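Local structure of Glyoxalase/Bleomycin resistance protein (Bacillus cereus ATCC 14579, 1XQA) at residues I4-L9 / G45-L50; L9-V14 / G105-E110; N35-M40 / T49-K54; K76-L81 / Y97-E102. The protein is of unknown function but, as a magnesium-binding member of the glyoxalase/bleomycin resistance/dioxygenase superfamily, may be a metal-dependent glyoxalase-like enzyme. All coordinates share one frame; numbering follows the deposited sequence.

Interaction 1 of 4, residues I4-L9 / G45-L50; sequences IKHLNL and GFILTL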
loop_
_atom_site.group_PDB
_atom_site.type_symbol
_atom_site.label_atom_id
_atom_site.label_comp_id
_atom_site.label_asym_id
_atom_site.label_seq_id
_atom_site.Cartn_x
_atom_site.Cartn_y
_atom_site.Cartn_z
ATOM N N ILE A 4 -17.027 -5.234 -18.470
ATOM C CA ILE A 4 -15.575 -5.305 -18.498
ATOM C C ILE A 4 -15.071 -5.563 -17.085
ATOM O O ILE A 4 -15.280 -4.740 -16.188
ATOM C CB ILE A 4 -15.008 -4.000 -19.058
ATOM C CG1 ILE A 4 -15.495 -3.808 -20.504
ATOM C CG2 ILE A 4 -13.513 -4.021 -19.034
ATOM C CD1 ILE A 4 -15.780 -2.364 -20.867
ATOM N N LYS A 5 -14.410 -6.695 -16.888
ATOM C CA LYS A 5 -13.996 -7.112 -15.543
ATOM C C LYS A 5 -12.537 -7.564 -15.428
ATOM O O LYS A 5 -12.104 -7.977 -14.350
ATOM C CB LYS A 5 -14.940 -8.205 -15.015
ATOM C CG LYS A 5 -16.370 -7.706 -14.730
ATOM C CD LYS A 5 -16.393 -6.717 -13.561
ATOM C CE LYS A 5 -17.819 -6.385 -13.138
ATOM N NZ LYS A 5 -18.660 -5.785 -14.208
ATOM N N HIS A 6 -11.796 -7.492 -16.529
ATOM C CA HIS A 6 -10.380 -7.866 -16.531
ATOM C C HIS A 6 -9.558 -6.992 -17.479
ATOM O O HIS A 6 -10.006 -6.657 -18.592
ATOM C CB HIS A 6 -10.265 -9.338 -16.935
ATOM C CG HIS A 6 -8.860 -9.838 -17.087
ATOM N ND1 HIS A 6 -7.874 -9.616 -16.149
ATOM C CD2 HIS A 6 -8.293 -10.596 -18.052
ATOM C CE1 HIS A 6 -6.756 -10.197 -16.543
ATOM N NE2 HIS A 6 -6.982 -10.800 -17.695
ATOM N N LEU A 7 -8.360 -6.618 -17.032
ATOM C CA LEU A 7 -7.367 -5.996 -17.894
ATOM C C LEU A 7 -6.066 -6.737 -17.636
ATOM O O LEU A 7 -5.665 -6.901 -16.483
ATOM C CB LEU A 7 -7.195 -4.509 -17.542
ATOM C CG LEU A 7 -6.220 -3.656 -18.366
ATOM C CD1 LEU A 7 -6.800 -3.412 -19.759
ATOM C CD2 LEU A 7 -5.951 -2.313 -17.666
ATOM N N ASN A 8 -5.436 -7.230 -18.699
ATOM C CA ASN A 8 -4.062 -7.708 -18.591
ATOM C C ASN A 8 -3.164 -6.593 -19.093
ATOM O O ASN A 8 -3.165 -6.257 -20.284
ATOM C CB ASN A 8 -3.832 -8.985 -19.392
ATOM C CG ASN A 8 -2.469 -9.596 -19.127
ATOM O OD1 ASN A 8 -1.627 -9.688 -20.030
ATOM N ND2 ASN A 8 -2.236 -10.011 -17.883
ATOM N N LEU A 9 -2.454 -5.987 -18.153
ATOM C CA LEU A 9 -1.622 -4.835 -18.418
ATOM C C LEU A 9 -0.178 -5.254 -18.470
ATOM O O LEU A 9 0.396 -5.645 -17.444
ATOM C CB LEU A 9 -1.820 -3.823 -17.298
ATOM C CG LEU A 9 -1.270 -2.428 -17.491
ATOM C CD1 LEU A 9 -1.966 -1.706 -18.653
ATOM C CD2 LEU A 9 -1.508 -1.687 -16.194
ATOM N N GLY A 45 -14.030 -6.111 -7.296
ATOM C CA GLY A 45 -13.780 -7.382 -7.967
ATOM C C GLY A 45 -13.212 -7.297 -9.377
ATOM O O GLY A 45 -13.095 -8.321 -10.052
ATOM N N PHE A 46 -12.868 -6.097 -9.841
ATOM C CA PHE A 46 -12.176 -5.985 -11.126
ATOM C C PHE A 46 -10.820 -6.666 -10.982
ATOM O O PHE A 46 -10.162 -6.525 -9.939
ATOM C CB PHE A 46 -11.982 -4.515 -11.520
ATOM C CG PHE A 46 -11.543 -4.322 -12.959
ATOM C CD1 PHE A 46 -12.482 -4.102 -13.963
ATOM C CD2 PHE A 46 -10.190 -4.343 -13.304
ATOM C CE1 PHE A 46 -12.072 -3.911 -15.290
ATOM C CE2 PHE A 46 -9.779 -4.166 -14.628
ATOM C CZ PHE A 46 -10.720 -3.948 -15.616
ATOM N N ILE A 47 -10.408 -7.410 -12.008
ATOM C CA ILE A 47 -9.124 -8.111 -11.995
ATOM C C ILE A 47 -8.131 -7.431 -12.923
ATOM O O ILE A 47 -8.305 -7.444 -14.136
ATOM C CB ILE A 47 -9.261 -9.592 -12.461
ATOM C CG1 ILE A 47 -10.360 -10.325 -11.684
ATOM C CG2 ILE A 47 -7.894 -10.336 -12.407
ATOM C CD1 ILE A 47 -10.060 -10.521 -10.261
ATOM N N LEU A 48 -7.073 -6.874 -12.349
ATOM C CA LEU A 48 -5.995 -6.283 -13.135
ATOM C C LEU A 48 -4.766 -7.154 -13.022
ATOM O O LEU A 48 -4.142 -7.200 -11.959
ATOM C CB LEU A 48 -5.678 -4.876 -12.609
ATOM C CG LEU A 48 -4.435 -4.192 -13.208
ATOM C CD1 LEU A 48 -4.687 -3.845 -14.645
ATOM C CD2 LEU A 48 -4.071 -2.938 -12.410
ATOM N N THR A 49 -4.418 -7.884 -14.082
ATOM C CA THR A 49 -3.204 -8.666 -14.029
ATOM C C THR A 49 -2.041 -7.886 -14.636
ATOM O O THR A 49 -2.179 -7.205 -15.654
ATOM C CB THR A 49 -3.373 -10.041 -14.710
ATOM O OG1 THR A 49 -3.951 -9.854 -16.006
ATOM C CG2 THR A 49 -4.313 -10.902 -13.925
ATOM N N LEU A 50 -0.898 -7.952 -13.970
ATOM C CA LEU A 50 0.293 -7.265 -14.429
ATOM C C LEU A 50 1.203 -8.327 -14.976
ATOM O O LEU A 50 1.454 -9.315 -14.301
ATOM C CB LEU A 50 0.966 -6.544 -13.259
ATOM C CG LEU A 50 0.171 -5.525 -12.436
ATOM C CD1 LEU A 50 0.933 -5.230 -11.146
ATOM C CD2 LEU A 50 -0.080 -4.231 -13.227
#
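H6-L9 and I47-L50 run side by side as the parallel pair of a four-stranded mixed sheet, strand order 1-4-3-2, of the kind that the vicinal oxygen chelate (VOC) fold uses twice. The ladder is regular: four backbone bonds of 2.8 to 3.0 Å link K5 O with I47 N, I47 O with L7 N, L7 O with T49 N and T49 O with L9 N. On the face of L7, L9, L48 and L50 the leucines build an apolar layer that L21 of helix 14-25 also meets. Here L7 CD2 lies 3.6 Å from L48 CD1, the two side chains pointing the same way, and L48 CD1 also reaches L9 CB. Before the strands begin, F46 lays one ring face on the backbone of K5 and H6, with K5 C 3.6 Å above the ring plane; a flat aromatic ring can lie close against peptide backbone. The opposite face of the sheet carries H6, N8, I47 and T49. A chi1 of 175° swings the H6 ring across to the neighbouring strand, where ND1 becomes the second donor to I47 O at 3.0 Å; I47 O lies near the imidazole plane, whereas ND1 sits 47° out of the carbonyl plane, not on a lone pair.

Interaction 2 of 4, residues L9-V14 / G105-E110; sequences LTVADV and GGFTIE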
loop_
_atom_site.group_PDB
_atom_site.type_symbol
_atom_site.label_atom_id
_atom_site.label_comp_id
_atom_site.label_asym_id
_atom_site.label_seq_id
_atom_site.Cartn_x
_atom_site.Cartn_y
_atom_site.Cartn_z
ATOM N N LEU A 9 -2.454 -5.987 -18.153
ATOM C CA LEU A 9 -1.622 -4.835 -18.418
ATOM C C LEU A 9 -0.178 -5.254 -18.470
ATOM O O LEU A 9 0.396 -5.645 -17.444
ATOM C CB LEU A 9 -1.820 -3.823 -17.298
ATOM C CG LEU A 9 -1.270 -2.428 -17.491
ATOM C CD1 LEU A 9 -1.966 -1.706 -18.653
ATOM C CD2 LEU A 9 -1.508 -1.687 -16.194
ATOM N N THR A 10 0.398 -5.231 -19.671
ATOM C CA THR A 10 1.809 -5.539 -19.850
ATOM C C THR A 10 2.627 -4.402 -19.231
ATOM O O THR A 10 2.336 -3.214 -19.463
ATOM C CB THR A 10 2.163 -5.697 -21.328
ATOM O OG1 THR A 10 1.165 -6.496 -21.989
ATOM C CG2 THR A 10 3.531 -6.379 -21.481
ATOM N N VAL A 11 3.620 -4.768 -18.416
ATOM C CA VAL A 11 4.497 -3.789 -17.779
ATOM C C VAL A 11 5.988 -4.145 -17.864
ATOM O O VAL A 11 6.376 -5.309 -18.075
ATOM C CB VAL A 11 4.107 -3.520 -16.298
ATOM C CG1 VAL A 11 2.701 -2.934 -16.196
ATOM C CG2 VAL A 11 4.220 -4.807 -15.481
ATOM N N ALA A 12 6.816 -3.121 -17.694
ATOM C CA ALA A 12 8.264 -3.266 -17.687
ATOM C C ALA A 12 8.750 -3.943 -16.412
ATOM O O ALA A 12 9.777 -4.600 -16.405
ATOM C CB ALA A 12 8.935 -1.897 -17.836
ATOM N N ASP A 13 8.000 -3.775 -15.326
ATOM C CA ASP A 13 8.448 -4.251 -14.030
ATOM C C ASP A 13 7.211 -4.500 -13.199
ATOM O O ASP A 13 6.548 -3.545 -12.777
ATOM C CB ASP A 13 9.326 -3.176 -13.368
ATOM C CG ASP A 13 9.874 -3.595 -12.006
ATOM O OD1 ASP A 13 9.340 -4.541 -11.368
ATOM O OD2 ASP A 13 10.860 -2.958 -11.571
ATOM N N VAL A 14 6.890 -5.782 -12.999
ATOM C CA VAL A 14 5.677 -6.169 -12.266
ATOM C C VAL A 14 5.771 -5.772 -10.792
ATOM O O VAL A 14 4.831 -5.231 -10.220
ATOM C CB VAL A 14 5.447 -7.693 -12.421
ATOM C CG1 VAL A 14 4.395 -8.212 -11.438
ATOM C CG2 VAL A 14 5.036 -7.997 -13.839
ATOM N N GLY A 105 6.377 0.790 -14.090
ATOM C CA GLY A 105 5.996 -0.241 -15.053
ATOM C C GLY A 105 5.645 0.293 -16.433
ATOM O O GLY A 105 5.522 -0.483 -17.383
ATOM N N GLY A 106 5.479 1.609 -16.565
ATOM C CA GLY A 106 5.400 2.228 -17.895
ATOM C C GLY A 106 4.030 2.443 -18.518
ATOM O O GLY A 106 3.870 2.278 -19.737
ATOM N N PHE A 107 3.054 2.822 -17.697
ATOM C CA PHE A 107 1.724 3.206 -18.174
ATOM C C PHE A 107 1.215 4.398 -17.371
ATOM O O PHE A 107 1.704 4.668 -16.267
ATOM C CB PHE A 107 0.741 2.030 -18.066
ATOM C CG PHE A 107 0.483 1.594 -16.662
ATOM C CD1 PHE A 107 -0.666 2.006 -15.990
ATOM C CD2 PHE A 107 1.404 0.791 -15.987
ATOM C CE1 PHE A 107 -0.898 1.616 -14.677
ATOM C CE2 PHE A 107 1.183 0.401 -14.680
ATOM C CZ PHE A 107 0.018 0.819 -14.016
ATOM N N THR A 108 0.232 5.101 -17.923
ATOM C CA THR A 108 -0.310 6.312 -17.316
ATOM C C THR A 108 -1.590 5.970 -16.578
ATOM O O THR A 108 -2.418 5.198 -17.085
ATOM C CB THR A 108 -0.598 7.353 -18.404
ATOM O OG1 THR A 108 0.640 7.655 -19.060
ATOM C CG2 THR A 108 -1.214 8.639 -17.821
ATOM N N ILE A 109 -1.750 6.562 -15.391
ATOM C CA ILE A 109 -2.941 6.419 -14.598
ATOM C C ILE A 109 -3.645 7.774 -14.516
ATOM O O ILE A 109 -3.009 8.821 -14.391
ATOM C CB ILE A 109 -2.593 5.924 -13.164
ATOM C CG1 ILE A 109 -2.272 4.421 -13.194
ATOM C CG2 ILE A 109 -3.737 6.225 -12.185
ATOM C CD1 ILE A 109 -1.724 3.863 -11.873
ATOM N N GLU A 110 -4.960 7.739 -14.618
ATOM C CA GLU A 110 -5.781 8.925 -14.407
ATOM C C GLU A 110 -6.467 8.866 -13.038
ATOM O O GLU A 110 -6.986 7.822 -12.631
ATOM C CB GLU A 110 -6.836 8.962 -15.515
ATOM C CG GLU A 110 -7.875 10.033 -15.381
ATOM C CD GLU A 110 -9.092 9.739 -16.245
ATOM O OE1 GLU A 110 -9.305 8.558 -16.583
ATOM O OE2 GLU A 110 -9.837 10.680 -16.567
#
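A12 and G105 bring two backbones together where each is outside regular strand: A12 has just left strand 6-11, and G105 lies in the turn leading to strand 107-112. The contact thus joins strand ends from the two four-stranded sheets of the VOC fold. The two segments form no beta ladder; A12 N gives one nearly straight hydrogen bond to G105 O, 3.0 Å long with 175° at the hydrogen. G105 has a positive phi, a conformation glycine adopts easily, and lacking a side chain it lets the chain pass close to V11. Just beyond, D13 is the N-cap of helix 14-25, its OD1 accepting from A16 N.

The side chains meet next to this bond. A chi1 of 64° stands the F107 ring up toward strand 6-11. L9 CD2 sits over the ring centre, 3.5 Å from the centroid and only 5° off the normal, a well-centred CH-pi contact. V11 CG1 approaches F107 CD2 obliquely at 3.9 Å, the two side chains pointing the same way. L9 and V11 thus offer branched methyls to a broad aromatic surface inside the protein. Farther along strand 107-112, E110 binds the magnesium ion but does not touch 9-14. The chemistry is almost wholly apolar: shape and dispersion hold the leucine, valine and phenylalanine, while the single polar link satisfies two backbone groups and depends on no side-chain charge.

Interaction 3 of 4, residues N35-M40 / T49-K54; sequences NAFAVM and TLMKGK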
loop_
_atom_site.group_PDB
_atom_site.type_symbol
_atom_site.label_atom_id
_atom_site.label_comp_id
_atom_site.label_asym_id
_atom_site.label_seq_id
_atom_site.Cartn_x
_atom_site.Cartn_y
_atom_site.Cartn_z
ATOM N N ASN A 35 8.441 -13.223 -10.728
ATOM C CA ASN A 35 8.429 -11.775 -10.951
ATOM C C ASN A 35 7.741 -11.433 -12.281
ATOM O O ASN A 35 7.717 -10.279 -12.711
ATOM C CB ASN A 35 9.860 -11.217 -10.928
ATOM C CG ASN A 35 10.669 -11.621 -12.153
ATOM O OD1 ASN A 35 11.101 -10.768 -12.937
ATOM N ND2 ASN A 35 10.877 -12.926 -12.327
ATOM N N ALA A 36 7.199 -12.453 -12.934
ATOM C CA ALA A 36 6.662 -12.286 -14.275
ATOM C C ALA A 36 5.204 -11.843 -14.295
ATOM O O ALA A 36 4.728 -11.314 -15.304
ATOM C CB ALA A 36 6.832 -13.576 -15.065
ATOM N N PHE A 37 4.500 -12.049 -13.186
ATOM C CA PHE A 37 3.045 -11.971 -13.213
ATOM C C PHE A 37 2.474 -11.742 -11.813
ATOM O O PHE A 37 2.931 -12.364 -10.853
ATOM C CB PHE A 37 2.539 -13.282 -13.805
ATOM C CG PHE A 37 1.073 -13.346 -14.010
ATOM C CD1 PHE A 37 0.474 -12.677 -15.083
ATOM C CD2 PHE A 37 0.283 -14.115 -13.166
ATOM C CE1 PHE A 37 -0.902 -12.763 -15.300
ATOM C CE2 PHE A 37 -1.097 -14.200 -13.372
ATOM C CZ PHE A 37 -1.690 -13.528 -14.442
ATOM N N ALA A 38 1.489 -10.847 -11.704
ATOM C CA ALA A 38 0.797 -10.582 -10.433
ATOM C C ALA A 38 -0.665 -10.339 -10.723
ATOM O O ALA A 38 -0.991 -9.658 -11.686
ATOM C CB ALA A 38 1.392 -9.360 -9.696
ATOM N N VAL A 39 -1.542 -10.895 -9.897
ATOM C CA VAL A 39 -2.974 -10.671 -10.051
ATOM C C VAL A 39 -3.398 -9.675 -9.004
ATOM O O VAL A 39 -3.271 -9.950 -7.809
ATOM C CB VAL A 39 -3.764 -11.971 -9.863
ATOM C CG1 VAL A 39 -5.247 -11.732 -10.098
ATOM C CG2 VAL A 39 -3.245 -13.021 -10.812
HETATM N N MSE A 40 -3.861 -8.513 -9.457
HETATM C CA MSE A 40 -4.338 -7.468 -8.554
HETATM C C MSE A 40 -5.861 -7.388 -8.621
HETATM O O MSE A 40 -6.456 -7.669 -9.657
HETATM C CB MSE A 40 -3.744 -6.101 -8.911
HETATM C CG MSE A 40 -2.235 -6.098 -9.267
HETATM SE SE MSE A 40 -1.151 -6.634 -7.738
HETATM C CE MSE A 40 -1.764 -5.286 -6.412
ATOM N N THR A 49 -4.418 -7.884 -14.082
ATOM C CA THR A 49 -3.204 -8.666 -14.029
ATOM C C THR A 49 -2.041 -7.886 -14.636
ATOM O O THR A 49 -2.179 -7.205 -15.654
ATOM C CB THR A 49 -3.373 -10.041 -14.710
ATOM O OG1 THR A 49 -3.951 -9.854 -16.006
ATOM C CG2 THR A 49 -4.313 -10.902 -13.925
ATOM N N LEU A 50 -0.898 -7.952 -13.970
ATOM C CA LEU A 50 0.293 -7.265 -14.429
ATOM C C LEU A 50 1.203 -8.327 -14.976
ATOM O O LEU A 50 1.454 -9.315 -14.301
ATOM C CB LEU A 50 0.966 -6.544 -13.259
ATOM C CG LEU A 50 0.171 -5.525 -12.436
ATOM C CD1 LEU A 50 0.933 -5.230 -11.146
ATOM C CD2 LEU A 50 -0.080 -4.231 -13.227
HETATM N N MSE A 51 1.701 -8.139 -16.195
HETATM C CA MSE A 51 2.486 -9.163 -16.851
HETATM C C MSE A 51 3.762 -8.540 -17.402
HETATM O O MSE A 51 3.706 -7.565 -18.149
HETATM C CB MSE A 51 1.670 -9.829 -17.964
HETATM C CG MSE A 51 2.422 -10.886 -18.721
HETATM SE SE MSE A 51 1.269 -11.929 -19.915
HETATM C CE MSE A 51 -0.027 -12.569 -18.655
ATOM N N LYS A 52 4.908 -9.091 -17.019
ATOM C CA LYS A 52 6.183 -8.593 -17.526
ATOM C C LYS A 52 6.215 -8.734 -19.037
ATOM O O LYS A 52 5.828 -9.773 -19.594
ATOM C CB LYS A 52 7.373 -9.366 -16.940
ATOM C CG LYS A 52 8.693 -8.605 -17.017
ATOM C CD LYS A 52 9.868 -9.539 -16.748
ATOM C CE LYS A 52 11.163 -8.769 -16.571
ATOM N NZ LYS A 52 12.362 -9.682 -16.600
ATOM N N GLY A 53 6.682 -7.681 -19.691
ATOM C CA GLY A 53 6.906 -7.718 -21.129
ATOM C C GLY A 53 8.208 -7.045 -21.489
ATOM O O GLY A 53 8.815 -6.347 -20.668
ATOM N N LYS A 54 8.636 -7.256 -22.729
ATOM C CA LYS A 54 9.833 -6.602 -23.228
ATOM C C LYS A 54 9.446 -5.423 -24.093
ATOM O O LYS A 54 8.469 -5.486 -24.847
ATOM C CB LYS A 54 10.723 -7.575 -24.013
ATOM C CG LYS A 54 11.527 -8.517 -23.116
ATOM C CD LYS A 54 12.191 -7.748 -21.975
ATOM C CE LYS A 54 12.290 -8.597 -20.716
ATOM N NZ LYS A 54 11.860 -7.801 -19.535
#
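The tight part of this antiparallel pairing centres on A38 and L50, a hydrogen-bonded pair in which A38 N reaches L50 O at 3.0 Å and L50 N reaches A38 O at 2.9 Å. On their face L50 CD1 packs 3.8 Å from CG of M40, a selenomethionine whose chain bends at chi2 and chi3; A38, small and buried, is touched by V14 of helix 14-25. The face of F37, V39, T49 and M51 packs too, but M51 lies exposed at its edge. With chi1 at -175°, F37 reaches over the neighbouring strand: its CE1 lies 3.5 Å from CE of M51, also a selenomethionine, and F37 CZ is 3.7 Å from T49 CG2, which in turn meets V39 CG2 at 3.9 Å.

Toward N35 and K52 the contact opens to solvent. A36 O still accepts from K52 N at 2.8 Å, but the long, extended K52 side chain brings NZ only to 4.0 Å from N35 OD1, too far for a hydrogen bond. A36 and F37 form a classic beta bulge against strand 28-33. The whole is a two-stranded beta hairpin, strands 37-41 and 47-52, as found in the βαβββ modules of the VOC fold.

Interaction 4 of 4, residues K76-L81 / Y97-E102; sequences KINQRL and YTFYVE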
loop_
_atom_site.group_PDB
_atom_site.type_symbol
_atom_site.label_atom_id
_atom_site.label_comp_id
_atom_site.label_asym_id
_atom_site.label_seq_id
_atom_site.Cartn_x
_atom_site.Cartn_y
_atom_site.Cartn_z
ATOM N N LYS A 76 -5.662 14.728 -2.280
ATOM C CA LYS A 76 -4.843 13.977 -1.340
ATOM C C LYS A 76 -3.867 13.049 -2.078
ATOM O O LYS A 76 -2.676 13.063 -1.771
ATOM C CB LYS A 76 -5.725 13.205 -0.355
ATOM C CG LYS A 76 -5.062 12.944 0.985
ATOM C CD LYS A 76 -6.102 12.802 2.111
ATOM C CE LYS A 76 -6.422 11.333 2.364
ATOM N NZ LYS A 76 -7.357 11.095 3.516
ATOM N N ILE A 77 -4.363 12.268 -3.043
ATOM C CA ILE A 77 -3.492 11.365 -3.817
ATOM C C ILE A 77 -2.426 12.154 -4.593
ATOM O O ILE A 77 -1.246 11.768 -4.646
ATOM C CB ILE A 77 -4.293 10.445 -4.786
ATOM C CG1 ILE A 77 -5.275 9.550 -4.016
ATOM C CG2 ILE A 77 -3.331 9.541 -5.595
ATOM C CD1 ILE A 77 -6.267 8.801 -4.932
ATOM N N ASN A 78 -2.857 13.241 -5.227
ATOM C CA ASN A 78 -1.945 14.178 -5.894
ATOM C C ASN A 78 -0.832 14.677 -4.963
ATOM O O ASN A 78 0.346 14.605 -5.295
ATOM C CB ASN A 78 -2.766 15.384 -6.388
ATOM C CG ASN A 78 -1.973 16.288 -7.302
ATOM O OD1 ASN A 78 -1.428 17.304 -6.864
ATOM N ND2 ASN A 78 -1.889 15.917 -8.579
ATOM N N GLN A 79 -1.228 15.192 -3.797
ATOM C CA GLN A 79 -0.286 15.721 -2.801
ATOM C C GLN A 79 0.698 14.639 -2.353
ATOM O O GLN A 79 1.911 14.876 -2.294
ATOM C CB GLN A 79 -1.045 16.300 -1.593
ATOM C CG GLN A 79 -0.155 16.734 -0.412
ATOM C CD GLN A 79 -0.882 16.786 0.959
ATOM O OE1 GLN A 79 -2.094 16.515 1.065
ATOM N NE2 GLN A 79 -0.128 17.131 2.015
ATOM N N ARG A 80 0.191 13.437 -2.083
ATOM C CA ARG A 80 1.057 12.369 -1.602
ATOM C C ARG A 80 2.024 11.891 -2.670
ATOM O O ARG A 80 3.192 11.640 -2.377
ATOM C CB ARG A 80 0.241 11.215 -1.026
ATOM C CG ARG A 80 -0.469 11.616 0.257
ATOM C CD ARG A 80 -1.362 10.537 0.828
ATOM N NE ARG A 80 -2.048 11.075 2.015
ATOM C CZ ARG A 80 -2.771 10.349 2.860
ATOM N NH1 ARG A 80 -2.925 9.036 2.675
ATOM N NH2 ARG A 80 -3.338 10.936 3.899
ATOM N N LEU A 81 1.546 11.791 -3.904
ATOM C CA LEU A 81 2.425 11.416 -5.031
ATOM C C LEU A 81 3.550 12.442 -5.199
ATOM O O LEU A 81 4.714 12.071 -5.303
ATOM C CB LEU A 81 1.625 11.265 -6.327
ATOM C CG LEU A 81 0.775 9.998 -6.446
ATOM C CD1 LEU A 81 -0.166 10.100 -7.652
ATOM C CD2 LEU A 81 1.655 8.748 -6.542
ATOM N N TYR A 97 -12.657 16.591 -12.390
ATOM C CA TYR A 97 -11.487 17.135 -11.723
ATOM C C TYR A 97 -10.438 16.014 -11.761
ATOM O O TYR A 97 -10.612 14.987 -11.111
ATOM C CB TYR A 97 -11.879 17.535 -10.303
ATOM C CG TYR A 97 -10.831 18.215 -9.461
ATOM C CD1 TYR A 97 -10.352 19.479 -9.790
ATOM C CD2 TYR A 97 -10.349 17.608 -8.300
ATOM C CE1 TYR A 97 -9.411 20.118 -8.997
ATOM C CE2 TYR A 97 -9.414 18.238 -7.497
ATOM C CZ TYR A 97 -8.945 19.494 -7.855
ATOM O OH TYR A 97 -8.017 20.134 -7.076
ATOM N N THR A 98 -9.377 16.230 -12.548
ATOM C CA THR A 98 -8.505 15.148 -13.047
ATOM C C THR A 98 -7.013 15.487 -13.020
ATOM O O THR A 98 -6.612 16.610 -13.319
ATOM C CB THR A 98 -8.826 14.838 -14.537
ATOM O OG1 THR A 98 -10.244 14.783 -14.731
ATOM C CG2 THR A 98 -8.206 13.519 -14.981
ATOM N N PHE A 99 -6.182 14.496 -12.704
ATOM C CA PHE A 99 -4.773 14.592 -13.043
ATOM C C PHE A 99 -4.275 13.241 -13.516
ATOM O O PHE A 99 -4.961 12.222 -13.360
ATOM C CB PHE A 99 -3.932 15.105 -11.876
ATOM C CG PHE A 99 -3.755 14.111 -10.749
ATOM C CD1 PHE A 99 -2.661 13.252 -10.728
ATOM C CD2 PHE A 99 -4.667 14.068 -9.699
ATOM C CE1 PHE A 99 -2.482 12.350 -9.693
ATOM C CE2 PHE A 99 -4.495 13.166 -8.646
ATOM C CZ PHE A 99 -3.408 12.315 -8.644
ATOM N N TYR A 100 -3.086 13.250 -14.096
ATOM C CA TYR A 100 -2.474 12.033 -14.581
ATOM C C TYR A 100 -1.120 11.824 -13.903
ATOM O O TYR A 100 -0.468 12.786 -13.478
ATOM C CB TYR A 100 -2.308 12.072 -16.097
ATOM C CG TYR A 100 -3.607 12.303 -16.823
ATOM C CD1 TYR A 100 -4.386 11.237 -17.241
ATOM C CD2 TYR A 100 -4.089 13.600 -17.030
ATOM C CE1 TYR A 100 -5.595 11.444 -17.891
ATOM C CE2 TYR A 100 -5.303 13.825 -17.668
ATOM C CZ TYR A 100 -6.049 12.742 -18.093
ATOM O OH TYR A 100 -7.251 12.954 -18.740
ATOM N N VAL A 101 -0.691 10.569 -13.850
ATOM C CA VAL A 101 0.623 10.231 -13.338
ATOM C C VAL A 101 1.203 9.075 -14.147
ATOM O O VAL A 101 0.499 8.118 -14.463
ATOM C CB VAL A 101 0.588 9.904 -11.817
ATOM C CG1 VAL A 101 -0.336 8.719 -11.510
ATOM C CG2 VAL A 101 2.026 9.683 -11.242
ATOM N N GLU A 102 2.482 9.182 -14.490
ATOM C CA GLU A 102 3.190 8.106 -15.176
ATOM C C GLU A 102 3.611 7.115 -14.126
ATOM O O GLU A 102 4.431 7.449 -13.258
ATOM C CB GLU A 102 4.430 8.640 -15.868
ATOM C CG GLU A 102 4.194 9.884 -16.647
ATOM C CD GLU A 102 3.919 9.593 -18.071
ATOM O OE1 GLU A 102 4.743 10.029 -18.913
ATOM O OE2 GLU A 102 2.899 8.916 -18.339
#
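F99 and N78 meet through their first torsions: F99 CG is tucked into the tight slot between N and C (chi1 72°), raising the ring from strand 97-103 toward helix 71-83, while a chi1 of -170° swings the N78 amide down over that ring. N78 ND2 stands 3.3 Å above the ring plane, over its centre, and the amide plane is turned 79° from the ring, so the amide stands nearly upright on the ring with its nitrogen end toward it. ND2 is also hydrogen-bonded to E89 O, which helps to fix the amide and satisfies a buried polar group; asparagine can thus serve a backbone carbonyl and cover a ring at once. N78 CB adds a CH-pi contact, 4.0 Å from the centroid.

At the rim of the ring, near its plane, L81 CD1 touches F99 CE1 at 3.8 Å and I77 CG2 touches F99 CZ at 4.1 Å. L81 CD1 continues to V101 CG1, also 4.1 Å away. I77, N78 and L81 share one side of the helix; from another, K76 and R80 form salt bridges to D84 of the second subunit. F99 and V101 alternate with T98 and Y100, which touch the metal ligand E110. With axes 29° apart, the arrangement is a helix packed on one face of a beta sheet whose other face carries the metal site, as in the VOC fold.

Interactions 1 and 3 belong to one sheet: they share T49 and L50 on strand 47-52, which pairs in parallel with 6-11 and antiparallel with 37-41. Interaction 2 takes L9 over from interaction 1 and joins the end of strand 6-11 to the start of segment 105-110, which leads into the other sheet. There it meets interaction 4, since I109 N bonds to V101 O at 2.9 Å and T108 OG1 is hydrogen-bonded to E102 OE2, 2.7 Å apart. Interactions 3 and 4 are farthest apart, their centres 24 Å from each other. The magnesium ligands are H63 and E110; E110 belongs to interaction 2, although the touching F107 side chain is about 12 Å from the ion and F99 of interaction 4 about 11 Å.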